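Purine-binding protein BAB2_0673 (Brucella melitensis biovar Abortus, PDB 3S99) binds adenine and probably other purines such as guanine, and may be part of an ABC-type purine uptake system. Local coordinates at residues Val209-Gln214 with Lys231-Ala236. Residues are numbered along the deposited sequence; the frame is centred on the assembly and turned at random.
Sequences VDIITQ and KAFGQA
Strands 211-214 and 231-236 are the two beta arms of a beta-alpha-beta unit, joined through helix 220-227, in one lobe of a periplasmic-binding-protein-like fold. Their axes run 18° from parallel, and Ile-212 pairs with Ala-232, CA to CA 4.5 Å. The two direct backbone bonds both use Ile-212: its N donates to Lys-231 O (3.0 Å), and Phe-233 N returns a bond to Ile-212 O (3.0 Å). Beyond it the strands splay, the CA atoms of Gln-214 and Gln-235 standing 6.8 Å apart, and water takes over: one molecule accepts from Gln-214 N and lies within bonding distance of Thr-213 OG1 and Phe-233 O, while another lies between Gln-214 OE1 and the same Phe-233 O, with more acceptors around these two waters than protons to serve them all. A further water joins Asp-210 O to Lys-231 N at the opposite end.

On one face, Ile-211 CG2 meets the Phe-233 ring at CE2 (3.5 Å), obliquely; with chi1 at -60°, this methyl lies anti to the backbone N and is directed at the ring. On the other, Ile-212 CB faces Ala-232 CB at 4.0 Å. Near the ligand, Gln-214 CG rests on Gln-235 CB (3.8 Å), with the two amide planes 44° apart. Gln-214 NE2 is held by the carbonyls of Thr-216 and Ser-218, whereas the side chain of Gln-235 lies about 4 Å from bound adenine, so the end of strand 231-236 borders the purine pocket.

Strand 151-156 flanks 211-214 and strand 247-253 flanks 231-236; helix 132-146 packs against Thr-213 and Phe-233, and helix 194-206 against Ile-212.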
ATOM      1  N   VAL A 209     -10.256 -17.227 -12.270  1.00 28.77           N
ATOM      2  CA  VAL A 209      -9.006 -16.443 -12.337  1.00 26.70           C
ATOM      3  C   VAL A 209      -7.851 -17.355 -11.961  1.00 26.37           C
ATOM      4  O   VAL A 209      -8.038 -18.285 -11.201  1.00 25.67           O
ATOM      5  CB  VAL A 209      -8.982 -15.186 -11.422  1.00 25.77           C
ATOM      6  CG1 VAL A 209     -10.233 -14.303 -11.657  1.00 24.98           C
ATOM      7  CG2 VAL A 209      -8.797 -15.557  -9.946  1.00 23.49           C
ATOM      8  N   ASP A 210      -6.661 -17.102 -12.494  1.00 25.91           N
ATOM      9  CA  ASP A 210      -5.533 -17.940 -12.105  1.00 26.06           C
ATOM     10  C   ASP A 210      -4.396 -17.184 -11.405  1.00 24.58           C
ATOM     11  O   ASP A 210      -3.355 -17.767 -11.106  1.00 24.82           O
ATOM     12  CB  ASP A 210      -5.090 -18.833 -13.283  1.00 27.50           C
ATOM     13  CG  ASP A 210      -4.611 -18.048 -14.489  1.00 28.31           C
ATOM     14  OD1 ASP A 210      -4.516 -16.810 -14.411  1.00 26.48           O
ATOM     15  OD2 ASP A 210      -4.318 -18.683 -15.516  1.00 27.99           O
ATOM     16  N   ILE A 211      -4.636 -15.905 -11.084  1.00 23.13           N
ATOM     17  CA  ILE A 211      -3.762 -15.095 -10.229  1.00 21.52           C
ATOM     18  C   ILE A 211      -4.630 -14.306  -9.228  1.00 20.53           C
ATOM     19  O   ILE A 211      -5.700 -13.832  -9.590  1.00 20.64           O
ATOM     20  CB  ILE A 211      -2.894 -14.080 -11.073  1.00 21.23           C
ATOM     21  CG1 ILE A 211      -1.988 -14.814 -12.083  1.00 22.89           C
ATOM     22  CG2 ILE A 211      -2.006 -13.210 -10.161  1.00 19.68           C
ATOM     23  CD1 ILE A 211      -0.657 -15.315 -11.496  1.00 22.86           C
ATOM     24  N   ILE A 212      -4.182 -14.178  -7.980  1.00 19.63           N
ATOM     25  CA  ILE A 212      -4.902 -13.388  -6.949  1.00 18.53           C
ATOM     26  C   ILE A 212      -4.025 -12.257  -6.446  1.00 17.29           C
ATOM     27  O   ILE A 212      -2.819 -12.420  -6.202  1.00 16.18           O
ATOM     28  CB  ILE A 212      -5.353 -14.245  -5.761  1.00 19.32           C
ATOM     29  CG1 ILE A 212      -6.515 -15.168  -6.151  1.00 19.94           C
ATOM     30  CG2 ILE A 212      -5.745 -13.363  -4.570  1.00 19.79           C
ATOM     31  CD1 ILE A 212      -7.808 -14.455  -6.604  1.00 19.49           C
ATOM     32  N   THR A 213      -4.622 -11.093  -6.329  1.00 16.65           N
ATOM     33  CA  THR A 213      -3.942  -9.971  -5.752  1.00 16.48           C
ATOM     34  C   THR A 213      -4.954  -9.113  -5.024  1.00 16.62           C
ATOM     35  O   THR A 213      -6.170  -9.186  -5.306  1.00 17.06           O
ATOM     36  CB  THR A 213      -3.251  -9.129  -6.873  1.00 16.42           C
ATOM     37  OG1 THR A 213      -2.336  -8.201  -6.272  1.00 16.17           O
ATOM     38  CG2 THR A 213      -4.271  -8.395  -7.659  1.00 14.61           C
ATOM     39  N   GLN A 214      -4.465  -8.243  -4.160  1.00 15.96           N
ATOM     40  CA  GLN A 214      -5.364  -7.490  -3.258  1.00 16.73           C
ATOM     41  C   GLN A 214      -4.870  -6.112  -2.870  1.00 15.68           C
ATOM     42  O   GLN A 214      -3.674  -5.845  -2.917  1.00 15.49           O
ATOM     43  CB  GLN A 214      -5.597  -8.274  -1.971  1.00 17.26           C
ATOM     44  CG  GLN A 214      -4.409  -8.207  -1.021  1.00 17.42           C
ATOM     45  CD  GLN A 214      -4.494  -9.202   0.079  1.00 19.65           C
ATOM     46  OE1 GLN A 214      -4.692 -10.406  -0.166  1.00 21.40           O
ATOM     47  NE2 GLN A 214      -4.314  -8.731   1.314  1.00 18.39           N
ATOM     48  N   LYS A 231      -1.603 -18.998  -7.681  1.00 22.93           N
ATOM     49  CA  LYS A 231      -0.494 -18.123  -7.396  1.00 22.44           C
ATOM     50  C   LYS A 231      -0.997 -16.698  -7.118  1.00 20.30           C
ATOM     51  O   LYS A 231      -2.024 -16.259  -7.650  1.00 19.24           O
ATOM     52  CB  LYS A 231       0.546 -18.195  -8.527  1.00 22.49           C
ATOM     53  CG  LYS A 231       1.201 -19.608  -8.615  1.00 25.26           C
ATOM     54  CD  LYS A 231       2.498 -19.641  -9.402  1.00 25.32           C
ATOM     55  CE  LYS A 231       3.226 -21.038  -9.342  1.00 26.18           C
ATOM     56  NZ  LYS A 231       4.364 -21.176 -10.345  1.00 25.24           N
ATOM     57  N   ALA A 232      -0.290 -15.996  -6.252  1.00 19.53           N
ATOM     58  CA  ALA A 232      -0.799 -14.729  -5.706  1.00 19.32           C
ATOM     59  C   ALA A 232       0.315 -13.758  -5.340  1.00 18.72           C
ATOM     60  O   ALA A 232       1.491 -14.135  -5.276  1.00 19.14           O
ATOM     61  CB  ALA A 232      -1.670 -15.040  -4.460  1.00 19.30           C
ATOM     62  N   PHE A 233      -0.043 -12.509  -5.101  1.00 18.12           N
ATOM     63  CA  PHE A 233       0.929 -11.521  -4.591  1.00 17.34           C
ATOM     64  C   PHE A 233       0.599 -11.161  -3.147  1.00 17.97           C
ATOM     65  O   PHE A 233      -0.554 -10.936  -2.805  1.00 18.57           O
ATOM     66  CB  PHE A 233       0.945 -10.278  -5.479  1.00 16.08           C
ATOM     67  CG  PHE A 233       1.281 -10.588  -6.947  1.00 15.47           C
ATOM     68  CD1 PHE A 233       2.596 -10.759  -7.351  1.00 14.47           C
ATOM     69  CD2 PHE A 233       0.272 -10.723  -7.893  1.00 13.27           C
ATOM     70  CE1 PHE A 233       2.922 -11.060  -8.707  1.00 11.84           C
ATOM     71  CE2 PHE A 233       0.569 -10.986  -9.235  1.00 13.18           C
ATOM     72  CZ  PHE A 233       1.878 -11.180  -9.641  1.00 13.42           C
ATOM     73  N   GLY A 234       1.619 -11.102  -2.295  1.00 18.22           N
ATOM     74  CA  GLY A 234       1.441 -10.543  -0.971  1.00 18.46           C
ATOM     75  C   GLY A 234       1.320  -9.038  -0.999  1.00 17.79           C
ATOM     76  O   GLY A 234       1.712  -8.381  -1.966  1.00 17.61           O
ATOM     77  N   GLN A 235       0.804  -8.498   0.102  1.00 16.66           N
ATOM     78  CA  GLN A 235       0.482  -7.094   0.212  1.00 16.35           C
ATOM     79  C   GLN A 235       1.050  -6.515   1.481  1.00 16.03           C
ATOM     80  O   GLN A 235       0.756  -7.026   2.555  1.00 16.49           O
ATOM     81  CB  GLN A 235      -1.049  -6.948   0.260  1.00 17.23           C
ATOM     82  CG  GLN A 235      -1.616  -5.516   0.495  1.00 15.59           C
ATOM     83  CD  GLN A 235      -1.287  -4.492  -0.563  1.00 16.64           C
ATOM     84  OE1 GLN A 235      -0.578  -4.761  -1.570  1.00 16.07           O
ATOM     85  NE2 GLN A 235      -1.823  -3.284  -0.359  1.00 14.82           N
ATOM     86  N   ALA A 236       1.846  -5.459   1.350  1.00 15.49           N
ATOM     87  CA  ALA A 236       2.392  -4.691   2.457  1.00 15.66           C
ATOM     88  C   ALA A 236       3.587  -5.405   3.051  1.00 17.46           C
ATOM     89  O   ALA A 236       4.641  -4.783   3.308  1.00 17.21           O
ATOM     90  CB  ALA A 236       1.307  -4.454   3.565  1.00 14.91           C
TER
HETATM   91  O   HOH W   1      -1.693 -19.815 -10.537  1.00 22.36           O
HETATM   92  O   HOH W   2      -1.846  -8.577  -3.671  1.00 13.94           O
HETATM   93  O   HOH W   3      -3.475 -11.423  -2.642  1.00 21.76           O